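Local atomic coordinates of thrombospondin related anonymous protein (Plasmodium falciparum, PDB entry 4F1J), a protein that probably serves the parasite in cell adhesion, binding magnesium through its extracellular von Willebrand factor A domain, the part of the protein described here. Residues D15-V26 against L82-T92; I146-V157 against L175-V184. All coordinates share one frame; numbering follows the deposited sequence.

Contact 1 of 2, residues D15-V26 against L82-T92; sequences DCSGSIRRHNWV and LLSTNLPYGRT. With MG (magnesium ion), chain C; EDO (1,2-ethanediol), chain J; SO4 (sulfate ion), chain G.
Trp25 and Pro88 lie at the packed heart of this contact, where the metal-binding loop of the A domain, with the Asp-x-Ser-x-Ser signature of a MIDAS, and the start of helix 22-38 meet the loop leading to helix 94-106. The indole reaches inward because its CG stands opposite the backbone N across the CA-CB bond (chi1 -179°). Leu87 CB sits over one face, toward the rim, and Leu87 CD1 touches Trp25 CZ2 at 3.6 Å. Trp25 NE1 points almost straight at Leu82 O, 3.2 Å away; the oxygen lies in the ring plane, whereas the donor stands above the carbonyl plane. Thr85 OG1 comes to the same Leu82 O from the opposite face, so two donors pin it. The Pro88 ring, after a cis peptide bond, fits against Cys16, Ile20 and Trp25. Backbone bonds continue the grip: Tyr89 N to Cys16 O (2.9 Å) and Gly18 N to Gly90 O (2.9 Å).

The exposed rim, by contrast, is polar rather than packed. Here Arg22, bent at chi2 (68°), gives NH1 to Leu87 O at 2.8 Å and NH2 to Leu83 O at 2.7 Å, while its NE and NH2 hold a sulfate probably from the crystallisation liquor. The metal end is buried again at Asp15 and Ser17: Asp15 OD1 accepts from both the N and OG of Ser17, orienting that hydroxyl for the metal. Magnesium takes Ser17 OG, Ser19 OG, Asp123 and three waters, one of which lies 2.6 Å from Asp15 OD2 and 2.7 Å from Thr92 OG1.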
loop_
_atom_site.group_PDB
_atom_site.type_symbol
_atom_site.label_atom_id
_atom_site.label_comp_id
_atom_site.label_asym_id
_atom_site.label_seq_id
_atom_site.Cartn_x
_atom_site.Cartn_y
_atom_site.Cartn_z
ATOM N N ASP A 15 3.162 -4.939 -4.105
ATOM C CA ASP A 15 3.893 -6.178 -4.344
ATOM C C ASP A 15 3.769 -6.521 -5.829
ATOM O O ASP A 15 2.654 -6.544 -6.365
ATOM C CB ASP A 15 3.252 -7.222 -3.446
ATOM C CG ASP A 15 3.816 -8.639 -3.588
ATOM O OD1 ASP A 15 4.304 -9.048 -4.661
ATOM O OD2 ASP A 15 3.644 -9.352 -2.582
ATOM N N CYS A 16 4.900 -6.755 -6.499
ATOM C CA CYS A 16 4.889 -7.135 -7.936
ATOM C C CYS A 16 5.642 -8.460 -8.172
ATOM O O CYS A 16 6.153 -8.723 -9.264
ATOM C CB CYS A 16 5.448 -6.007 -8.808
ATOM S SG CYS A 16 7.160 -5.558 -8.491
ATOM N N SER A 17 5.614 -9.297 -7.146
ATOM C CA SER A 17 6.347 -10.574 -7.113
ATOM C C SER A 17 5.849 -11.546 -8.191
ATOM O O SER A 17 4.685 -11.497 -8.621
ATOM C CB SER A 17 6.226 -11.246 -5.749
ATOM O OG SER A 17 4.890 -11.520 -5.371
ATOM N N GLY A 18 6.743 -12.449 -8.596
ATOM C CA GLY A 18 6.418 -13.418 -9.673
ATOM C C GLY A 18 5.236 -14.334 -9.387
ATOM O O GLY A 18 4.513 -14.743 -10.314
ATOM N N SER A 19 4.984 -14.607 -8.113
ATOM C CA SER A 19 3.872 -15.452 -7.672
ATOM C C SER A 19 2.510 -14.999 -8.175
ATOM O O SER A 19 1.573 -15.802 -8.305
ATOM C CB SER A 19 3.819 -15.451 -6.156
ATOM O OG SER A 19 3.589 -14.131 -5.713
ATOM N N ILE A 20 2.407 -13.707 -8.445
ATOM C CA ILE A 20 1.156 -13.089 -8.894
ATOM C C ILE A 20 0.586 -13.711 -10.167
ATOM O O ILE A 20 -0.622 -13.896 -10.275
ATOM C CB ILE A 20 1.342 -11.573 -9.100
ATOM C CG1 ILE A 20 1.543 -10.901 -7.727
ATOM C CG2 ILE A 20 0.130 -10.953 -9.866
ATOM C CD1 ILE A 20 1.850 -9.383 -7.793
ATOM N N ARG A 21 1.487 -14.021 -11.091
ATOM C CA ARG A 21 1.173 -14.439 -12.453
ATOM C C ARG A 21 0.694 -13.252 -13.284
ATOM O O ARG A 21 -0.113 -12.420 -12.839
ATOM C CB ARG A 21 0.167 -15.588 -12.517
ATOM C CG ARG A 21 0.516 -16.800 -11.658
ATOM C CD ARG A 21 1.776 -17.467 -12.125
ATOM N NE ARG A 21 2.188 -18.599 -11.302
ATOM C CZ ARG A 21 1.666 -19.831 -11.352
ATOM N NH1 ARG A 21 0.665 -20.137 -12.178
ATOM N NH2 ARG A 21 2.159 -20.777 -10.556
ATOM N N ARG A 22 1.210 -13.180 -14.500
ATOM C CA ARG A 22 0.887 -12.095 -15.416
ATOM C C ARG A 22 -0.621 -11.873 -15.583
ATOM O O ARG A 22 -1.075 -10.722 -15.580
ATOM C CB ARG A 22 1.557 -12.328 -16.774
ATOM C CG ARG A 22 1.244 -11.330 -17.816
ATOM C CD ARG A 22 1.811 -9.963 -17.535
ATOM N NE ARG A 22 1.493 -9.036 -18.617
ATOM C CZ ARG A 22 1.841 -7.755 -18.658
ATOM N NH1 ARG A 22 2.543 -7.207 -17.673
ATOM N NH2 ARG A 22 1.485 -7.017 -19.696
ATOM N N HIS A 23 -1.416 -12.942 -15.711
ATOM C CA HIS A 23 -2.850 -12.713 -15.991
ATOM C C HIS A 23 -3.544 -12.020 -14.808
ATOM O O HIS A 23 -4.392 -11.165 -14.997
ATOM C CB HIS A 23 -3.568 -14.008 -16.396
ATOM C CG HIS A 23 -3.596 -15.043 -15.326
ATOM N ND1 HIS A 23 -4.598 -15.097 -14.394
ATOM C CD2 HIS A 23 -2.786 -16.099 -15.078
ATOM C CE1 HIS A 23 -4.387 -16.119 -13.582
ATOM N NE2 HIS A 23 -3.303 -16.758 -13.985
ATOM N N ASN A 24 -3.125 -12.350 -13.589
ATOM C CA ASN A 24 -3.629 -11.692 -12.388
ATOM C C ASN A 24 -3.126 -10.269 -12.255
ATOM O O ASN A 24 -3.885 -9.390 -11.835
ATOM C CB ASN A 24 -3.257 -12.458 -11.128
ATOM C CG ASN A 24 -4.110 -13.669 -10.903
ATOM O OD1 ASN A 24 -5.298 -13.690 -11.241
ATOM N ND2 ASN A 24 -3.531 -14.684 -10.272
ATOM N N TRP A 25 -1.878 -10.031 -12.639
ATOM C CA TRP A 25 -1.336 -8.665 -12.648
ATOM C C TRP A 25 -2.172 -7.752 -13.539
ATOM O O TRP A 25 -2.550 -6.634 -13.170
ATOM C CB TRP A 25 0.099 -8.673 -13.141
ATOM C CG TRP A 25 0.738 -7.345 -13.155
ATOM C CD1 TRP A 25 1.021 -6.581 -14.232
ATOM C CD2 TRP A 25 1.239 -6.625 -12.011
ATOM N NE1 TRP A 25 1.643 -5.429 -13.853
ATOM C CE2 TRP A 25 1.781 -5.425 -12.490
ATOM C CE3 TRP A 25 1.252 -6.874 -10.631
ATOM C CZ2 TRP A 25 2.349 -4.471 -11.647
ATOM C CZ3 TRP A 25 1.816 -5.932 -9.801
ATOM C CH2 TRP A 25 2.356 -4.748 -10.308
ATOM N N VAL A 26 -2.470 -8.247 -14.735
ATOM C CA VAL A 26 -3.189 -7.469 -15.739
ATOM C C VAL A 26 -4.675 -7.350 -15.404
ATOM O O VAL A 26 -5.260 -6.240 -15.465
ATOM C CB VAL A 26 -2.994 -8.125 -17.134
ATOM C CG1 VAL A 26 -3.989 -7.522 -18.181
ATOM C CG2 VAL A 26 -1.542 -7.962 -17.579
ATOM N N LEU A 82 1.732 0.332 -15.713
ATOM C CA LEU A 82 2.375 -0.868 -15.162
ATOM C C LEU A 82 2.073 -2.106 -15.999
ATOM O O LEU A 82 2.701 -3.138 -15.820
ATOM C CB LEU A 82 1.922 -1.110 -13.706
ATOM C CG LEU A 82 2.397 -0.065 -12.695
ATOM C CD1 LEU A 82 1.713 -0.317 -11.337
ATOM C CD2 LEU A 82 3.896 -0.060 -12.547
ATOM N N LEU A 83 1.083 -1.998 -16.879
ATOM C CA LEU A 83 0.719 -3.087 -17.785
ATOM C C LEU A 83 1.792 -3.289 -18.831
ATOM O O LEU A 83 2.158 -4.422 -19.129
ATOM C CB LEU A 83 -0.614 -2.778 -18.472
ATOM C CG LEU A 83 -1.838 -2.688 -17.555
ATOM C CD1 LEU A 83 -3.041 -2.139 -18.338
ATOM C CD2 LEU A 83 -2.179 -4.018 -16.928
ATOM N N SER A 84 2.332 -2.188 -19.352
ATOM C CA SER A 84 3.359 -2.215 -20.413
ATOM C C SER A 84 4.763 -2.326 -19.821
ATOM O O SER A 84 5.609 -1.448 -20.020
ATOM C CB SER A 84 3.247 -0.950 -21.269
ATOM O OG SER A 84 1.904 -0.731 -21.664
ATOM N N THR A 85 4.991 -3.409 -19.083
ATOM C CA THR A 85 6.256 -3.685 -18.422
ATOM C C THR A 85 6.519 -5.194 -18.418
ATOM O O THR A 85 5.673 -5.981 -18.856
ATOM C CB THR A 85 6.189 -3.294 -16.932
ATOM O OG1 THR A 85 5.196 -4.106 -16.303
ATOM C CG2 THR A 85 5.836 -1.820 -16.745
ATOM N N ASN A 86 7.666 -5.568 -17.852
ATOM C CA ASN A 86 8.042 -6.958 -17.618
ATOM C C ASN A 86 7.503 -7.498 -16.304
ATOM O O ASN A 86 7.940 -8.546 -15.845
ATOM C CB ASN A 86 9.572 -7.124 -17.660
ATOM C CG ASN A 86 10.294 -6.379 -16.544
ATOM O OD1 ASN A 86 9.710 -5.540 -15.843
ATOM N ND2 ASN A 86 11.589 -6.687 -16.367
ATOM N N LEU A 87 6.541 -6.802 -15.708
ATOM C CA LEU A 87 5.996 -7.224 -14.422
ATOM C C LEU A 87 4.884 -8.230 -14.636
ATOM O O LEU A 87 4.231 -8.219 -15.667
ATOM C CB LEU A 87 5.421 -6.018 -13.687
ATOM C CG LEU A 87 6.445 -4.955 -13.321
ATOM C CD1 LEU A 87 5.680 -3.740 -12.706
ATOM C CD2 LEU A 87 7.530 -5.501 -12.389
ATOM N N PRO A 88 4.645 -9.098 -13.660
ATOM C CA PRO A 88 5.327 -9.253 -12.377
ATOM C C PRO A 88 6.519 -10.200 -12.437
ATOM O O PRO A 88 6.612 -11.018 -13.353
ATOM C CB PRO A 88 4.244 -9.872 -11.512
ATOM C CG PRO A 88 3.465 -10.729 -12.494
ATOM C CD PRO A 88 3.497 -10.019 -13.788
ATOM N N TYR A 89 7.400 -10.097 -11.456
ATOM C CA TYR A 89 8.534 -10.998 -11.327
ATOM C C TYR A 89 9.238 -10.763 -9.994
ATOM O O TYR A 89 9.138 -9.678 -9.397
ATOM C CB TYR A 89 9.526 -10.797 -12.485
ATOM C CG TYR A 89 10.382 -9.552 -12.399
ATOM C CD1 TYR A 89 11.525 -9.532 -11.619
ATOM C CD2 TYR A 89 10.056 -8.411 -13.123
ATOM C CE1 TYR A 89 12.331 -8.390 -11.537
ATOM C CE2 TYR A 89 10.832 -7.267 -13.038
ATOM C CZ TYR A 89 11.982 -7.273 -12.239
ATOM O OH TYR A 89 12.774 -6.146 -12.183
ATOM N N GLY A 90 9.957 -11.782 -9.532
ATOM C CA GLY A 90 10.859 -11.625 -8.407
ATOM C C GLY A 90 10.238 -11.937 -7.065
ATOM O O GLY A 90 9.131 -12.458 -6.995
ATOM N N ARG A 91 10.974 -11.607 -6.011
ATOM C CA ARG A 91 10.649 -12.045 -4.649
ATOM C C ARG A 91 9.811 -11.004 -3.910
ATOM O O ARG A 91 9.033 -10.334 -4.552
ATOM C CB ARG A 91 11.928 -12.478 -3.901
ATOM C CG ARG A 91 13.033 -11.466 -3.818
ATOM C CD ARG A 91 14.280 -12.079 -3.147
ATOM N NE ARG A 91 15.306 -11.083 -2.865
ATOM C CZ ARG A 91 15.290 -10.233 -1.824
ATOM N NH1 ARG A 91 14.295 -10.213 -0.934
ATOM N NH2 ARG A 91 16.293 -9.386 -1.659
ATOM N N THR A 92 9.914 -10.915 -2.585
ATOM C CA THR A 92 9.002 -10.056 -1.797
ATOM C C THR A 92 9.780 -9.236 -0.769
ATOM O O THR A 92 9.715 -9.512 0.442
ATOM C CB THR A 92 7.919 -10.913 -1.110
ATOM O OG1 THR A 92 7.353 -11.832 -2.069
ATOM C CG2 THR A 92 6.822 -10.051 -0.480
HETATM MG MG MG C . 4.204 -13.100 -4.006
HETATM C C1 EDO J . -0.482 -8.180 -4.749
HETATM O O1 EDO J . 0.836 -8.730 -4.835
HETATM C C2 EDO J . -0.746 -7.260 -5.938
HETATM O O2 EDO J . 0.109 -6.126 -5.947
HETATM S S SO4 G . -1.087 -9.420 -21.495
HETATM O O1 SO4 G . -2.476 -9.584 -21.092
HETATM O O2 SO4 G . -0.869 -9.902 -22.862
HETATM O O3 SO4 G . -0.796 -7.986 -21.451
HETATM O O4 SO4 G . -0.221 -10.200 -20.639
HETATM O O HOH W 1 4.698 -11.744 -2.427
HETATM O O HOH W 2 7.391 -14.634 -6.257
HETATM O O HOH W 3 5.936 -14.056 -3.980
HETATM O O HOH W 4 3.524 -14.686 -2.935
#

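Contact 2 of 2, residues I146-V157 against L175-V184; sequences IAVFGIGQGINV and LYADSAWENV. With SO4 (sulfate ion), chain E; EDO (1,2-ethanediol), chain L.
Strands 146-151 and 176-179 run parallel, 15° apart in direction, and pair Val148 with Tyr176 through to Ile151 with Ser179. The ladder alternates between the strands: Val148 N binds Leu175 O, Ala177 N binds Val148 O, Gly150 N binds Ala177 O at 2.9 Å, Ser179 N binds Gly150 O, and Gly152 N closes it on Ser179 O. This is a beta-alpha-beta unit whose crossover carries helix 157-163, with 176-179 as the outermost strand on this side of the sheet.

On the face of Val148, Tyr176 and Asp178, the tyrosine ring presents its edge to Val148 CB, and its CD1 lies 4.0 Å from that atom. The phenol end reaches the loop that follows strand 146-151: Ile155 CD1 comes from the opposite direction to within 3.3 Å of Tyr176 OH, and Val157 CG1 touches Tyr176 CE2 at 3.9 Å. Tyr176 OH makes a weak bond to Asp178 OD2 and also hydrogen-bonds Asn160 ND2 in the crossover helix. Gly150 has no side chain on this face, where Ile155 CD1 and Tyr176 OH come together.

The other face, that of Phe149, Ala177, Ile151 and Ser179, is mainly apolar; the serine hydroxyl is taken up by Ala180 O. Phe149 turns the edge of its ring to Val184 CG1 (3.9 Å from CE1) and meets Phe191 of helix 184-200 edge-to-face. Ile151 CG2, set opposite its own backbone N about the CA-CB bond, stands over the centre of the Trp181 six-membered ring, 3.4 Å from the centroid and 14° off the normal: a CH-pi contact.

Sequence-independent backbone bonds thus set the register, while side chains attach the edge strand to the crossover helix on the Tyr176 face and to helix 184-200 on the Phe149 face.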
loop_
_atom_site.group_PDB
_atom_site.type_symbol
_atom_site.label_atom_id
_atom_site.label_comp_id
_atom_site.label_asym_id
_atom_site.label_seq_id
_atom_site.Cartn_x
_atom_site.Cartn_y
_atom_site.Cartn_z
ATOM N N ILE A 146 -0.026 1.643 9.390
ATOM C CA ILE A 146 0.206 0.682 8.307
ATOM C C ILE A 146 -1.037 -0.163 8.108
ATOM O O ILE A 146 -1.591 -0.686 9.068
ATOM C CB ILE A 146 1.414 -0.233 8.617
ATOM C CG1 ILE A 146 2.696 0.615 8.879
ATOM C CG2 ILE A 146 1.612 -1.266 7.459
ATOM C CD1 ILE A 146 3.933 -0.218 9.336
ATOM N N ALA A 147 -1.491 -0.267 6.857
ATOM C CA ALA A 147 -2.622 -1.115 6.482
ATOM C C ALA A 147 -2.157 -2.138 5.464
ATOM O O ALA A 147 -1.268 -1.851 4.681
ATOM C CB ALA A 147 -3.776 -0.268 5.916
ATOM N N VAL A 148 -2.771 -3.316 5.472
ATOM C CA VAL A 148 -2.422 -4.377 4.541
ATOM C C VAL A 148 -3.666 -4.997 3.906
ATOM O O VAL A 148 -4.625 -5.382 4.585
ATOM C CB VAL A 148 -1.608 -5.510 5.211
ATOM C CG1 VAL A 148 -1.380 -6.664 4.226
ATOM C CG2 VAL A 148 -0.245 -4.992 5.741
ATOM N N PHE A 149 -3.612 -5.136 2.592
ATOM C CA PHE A 149 -4.651 -5.819 1.811
ATOM C C PHE A 149 -3.982 -7.060 1.227
ATOM O O PHE A 149 -3.153 -6.959 0.319
ATOM C CB PHE A 149 -5.161 -4.883 0.711
ATOM C CG PHE A 149 -6.347 -5.415 -0.078
ATOM C CD1 PHE A 149 -6.143 -6.208 -1.202
ATOM C CD2 PHE A 149 -7.651 -5.084 0.280
ATOM C CE1 PHE A 149 -7.209 -6.671 -1.959
ATOM C CE2 PHE A 149 -8.731 -5.561 -0.470
ATOM C CZ PHE A 149 -8.513 -6.335 -1.584
ATOM N N GLY A 150 -4.346 -8.225 1.756
ATOM C CA GLY A 150 -3.755 -9.496 1.348
ATOM C C GLY A 150 -4.564 -10.171 0.270
ATOM O O GLY A 150 -5.791 -10.118 0.279
ATOM N N ILE A 151 -3.874 -10.832 -0.647
ATOM C CA ILE A 151 -4.517 -11.413 -1.822
ATOM C C ILE A 151 -4.092 -12.859 -2.018
ATOM O O ILE A 151 -2.915 -13.159 -2.066
ATOM C CB ILE A 151 -4.154 -10.670 -3.105
ATOM C CG1 ILE A 151 -4.360 -9.170 -2.932
ATOM C CG2 ILE A 151 -4.999 -11.197 -4.261
ATOM C CD1 ILE A 151 -3.783 -8.335 -4.028
ATOM N N GLY A 152 -5.072 -13.734 -2.175
ATOM C CA GLY A 152 -4.805 -15.096 -2.587
ATOM C C GLY A 152 -4.366 -15.964 -1.437
ATOM O O GLY A 152 -4.461 -15.588 -0.248
ATOM N N GLN A 153 -3.830 -17.130 -1.802
ATOM C CA GLN A 153 -3.519 -18.172 -0.834
ATOM C C GLN A 153 -2.101 -18.168 -0.268
ATOM O O GLN A 153 -1.803 -18.952 0.633
ATOM C CB GLN A 153 -3.825 -19.538 -1.457
ATOM C CG GLN A 153 -5.300 -19.788 -1.676
ATOM C CD GLN A 153 -6.064 -19.911 -0.371
ATOM N N GLY A 154 -1.237 -17.285 -0.760
ATOM C CA GLY A 154 0.152 -17.252 -0.345
ATOM C C GLY A 154 0.476 -16.347 0.834
ATOM O O GLY A 154 1.621 -16.321 1.281
ATOM N N ILE A 155 -0.525 -15.623 1.338
ATOM C CA ILE A 155 -0.348 -14.707 2.450
ATOM C C ILE A 155 -0.339 -15.463 3.771
ATOM O O ILE A 155 -0.800 -16.623 3.864
ATOM C CB ILE A 155 -1.453 -13.617 2.509
ATOM C CG1 ILE A 155 -2.857 -14.240 2.575
ATOM C CG2 ILE A 155 -1.372 -12.680 1.297
ATOM C CD1 ILE A 155 -3.977 -13.222 2.885
ATOM N N ASN A 156 0.174 -14.793 4.798
ATOM C CA ASN A 156 0.012 -15.237 6.154
ATOM C C ASN A 156 -0.786 -14.199 6.947
ATOM O O ASN A 156 -0.338 -13.088 7.176
ATOM C CB ASN A 156 1.351 -15.509 6.833
ATOM C CG ASN A 156 1.169 -16.155 8.179
ATOM O OD1 ASN A 156 1.129 -15.482 9.208
ATOM N ND2 ASN A 156 0.922 -17.456 8.166
ATOM N N VAL A 157 -1.984 -14.577 7.344
ATOM C CA VAL A 157 -2.889 -13.654 8.023
ATOM C C VAL A 157 -2.326 -13.139 9.355
ATOM O O VAL A 157 -2.404 -11.941 9.647
ATOM C CB VAL A 157 -4.269 -14.300 8.212
ATOM C CG1 VAL A 157 -5.168 -13.438 9.085
ATOM C CG2 VAL A 157 -4.891 -14.586 6.864
ATOM N N LEU A 175 -7.430 -2.199 9.948
ATOM C CA LEU A 175 -6.291 -1.956 9.055
ATOM C C LEU A 175 -5.875 -3.176 8.231
ATOM O O LEU A 175 -4.844 -3.133 7.575
ATOM C CB LEU A 175 -5.084 -1.453 9.852
ATOM C CG LEU A 175 -5.283 -0.059 10.474
ATOM C CD1 LEU A 175 -4.053 0.318 11.275
ATOM C CD2 LEU A 175 -5.565 0.988 9.411
ATOM N N TYR A 176 -6.692 -4.225 8.248
ATOM C CA TYR A 176 -6.408 -5.421 7.490
ATOM C C TYR A 176 -7.648 -5.952 6.760
ATOM O O TYR A 176 -8.731 -6.001 7.324
ATOM C CB TYR A 176 -5.819 -6.512 8.396
ATOM C CG TYR A 176 -5.527 -7.771 7.623
ATOM C CD1 TYR A 176 -4.594 -7.769 6.595
ATOM C CD2 TYR A 176 -6.217 -8.962 7.873
ATOM C CE1 TYR A 176 -4.346 -8.911 5.827
ATOM C CE2 TYR A 176 -5.950 -10.116 7.139
ATOM C CZ TYR A 176 -5.021 -10.090 6.118
ATOM O OH TYR A 176 -4.752 -11.237 5.387
ATOM N N ALA A 177 -7.473 -6.360 5.513
ATOM C CA ALA A 177 -8.466 -7.155 4.811
ATOM C C ALA A 177 -7.739 -8.084 3.867
ATOM O O ALA A 177 -6.568 -7.860 3.526
ATOM C CB ALA A 177 -9.461 -6.243 4.057
ATOM N N ASP A 178 -8.428 -9.137 3.447
ATOM C CA ASP A 178 -7.900 -9.967 2.383
ATOM C C ASP A 178 -9.009 -10.409 1.419
ATOM O O ASP A 178 -10.210 -10.214 1.677
ATOM C CB ASP A 178 -7.012 -11.105 2.926
ATOM C CG ASP A 178 -7.710 -12.005 3.929
ATOM O OD1 ASP A 178 -8.918 -12.328 3.733
ATOM O OD2 ASP A 178 -7.041 -12.433 4.895
ATOM N N SER A 179 -8.580 -10.983 0.296
ATOM C CA SER A 179 -9.473 -11.323 -0.814
ATOM C C SER A 179 -8.866 -12.381 -1.719
ATOM O O SER A 179 -7.652 -12.434 -1.903
ATOM C CB SER A 179 -9.735 -10.086 -1.670
ATOM O OG SER A 179 -10.661 -10.367 -2.723
ATOM N N ALA A 180 -9.724 -13.205 -2.313
ATOM C CA ALA A 180 -9.316 -14.056 -3.429
ATOM C C ALA A 180 -9.089 -13.148 -4.612
ATOM O O ALA A 180 -9.684 -12.067 -4.670
ATOM C CB ALA A 180 -10.398 -15.097 -3.740
ATOM N N TRP A 181 -8.265 -13.582 -5.561
ATOM C CA TRP A 181 -7.895 -12.765 -6.690
ATOM C C TRP A 181 -9.121 -12.199 -7.424
ATOM O O TRP A 181 -9.187 -11.016 -7.718
ATOM C CB TRP A 181 -7.022 -13.564 -7.669
ATOM C CG TRP A 181 -5.583 -13.486 -7.335
ATOM C CD1 TRP A 181 -4.808 -14.461 -6.817
ATOM C CD2 TRP A 181 -4.756 -12.318 -7.438
ATOM N NE1 TRP A 181 -3.533 -13.997 -6.623
ATOM C CE2 TRP A 181 -3.472 -12.680 -6.997
ATOM C CE3 TRP A 181 -4.976 -11.006 -7.880
ATOM C CZ2 TRP A 181 -2.410 -11.776 -6.962
ATOM C CZ3 TRP A 181 -3.927 -10.109 -7.854
ATOM C CH2 TRP A 181 -2.647 -10.499 -7.404
ATOM N N GLU A 182 -10.085 -13.073 -7.712
ATOM C CA GLU A 182 -11.255 -12.689 -8.512
ATOM C C GLU A 182 -12.125 -11.621 -7.850
ATOM O O GLU A 182 -12.836 -10.899 -8.561
ATOM C CB GLU A 182 -12.112 -13.912 -8.838
ATOM C CG GLU A 182 -12.541 -14.689 -7.638
ATOM C CD GLU A 182 -11.638 -15.866 -7.312
ATOM O OE1 GLU A 182 -10.362 -15.787 -7.445
ATOM O OE2 GLU A 182 -12.237 -16.893 -6.899
ATOM N N ASN A 183 -12.022 -11.488 -6.519
ATOM C CA ASN A 183 -12.918 -10.658 -5.730
ATOM C C ASN A 183 -12.312 -9.326 -5.254
ATOM O O ASN A 183 -12.991 -8.558 -4.572
ATOM C CB ASN A 183 -13.378 -11.464 -4.504
ATOM C CG ASN A 183 -14.566 -10.866 -3.813
ATOM O OD1 ASN A 183 -14.613 -10.813 -2.574
ATOM N ND2 ASN A 183 -15.569 -10.452 -4.587
ATOM N N VAL A 184 -11.065 -9.040 -5.637
ATOM C CA VAL A 184 -10.350 -7.888 -5.045
ATOM C C VAL A 184 -11.085 -6.557 -5.194
ATOM O O VAL A 184 -11.071 -5.750 -4.273
ATOM C CB VAL A 184 -8.906 -7.741 -5.550
ATOM C CG1 VAL A 184 -8.066 -8.917 -5.016
ATOM C CG2 VAL A 184 -8.821 -7.618 -7.055
HETATM S S SO4 E . -7.398 -17.201 -4.760
HETATM O O1 SO4 E . -8.523 -17.910 -5.381
HETATM O O2 SO4 E . -6.153 -17.911 -5.081
HETATM O O3 SO4 E . -7.337 -15.881 -5.337
HETATM O O4 SO4 E . -7.633 -17.155 -3.305
HETATM C C1 EDO L . -8.573 -1.025 14.347
HETATM O O1 EDO L . -9.254 -2.282 14.402
HETATM C C2 EDO L . -7.082 -1.140 14.037
HETATM O O2 EDO L . -6.793 -1.880 12.844
#

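Overall arrangement
Both contacts belong to the one von Willebrand factor A domain and come in series, contact 1 closing before contact 2 opens, with centres about 16 Å apart. The central sheet connects them: Asp15 ends strand 8-15, which is separated from strand 145-151 by strand 115-122 alone, and Asp123, just after that middle strand, ligates the magnesium of contact 1. They also touch directly: Trp181, in the short 3-10 turn ahead of helix 184-200, packs on the metal loop at Ile20 and on the first turn of helix 22-38 at Asn24. Its side chain is about 7 Å from the magnesium. In A domains the metal-site loops lie at the C-terminal ends of the parallel strands, consistent with a role in adhesion.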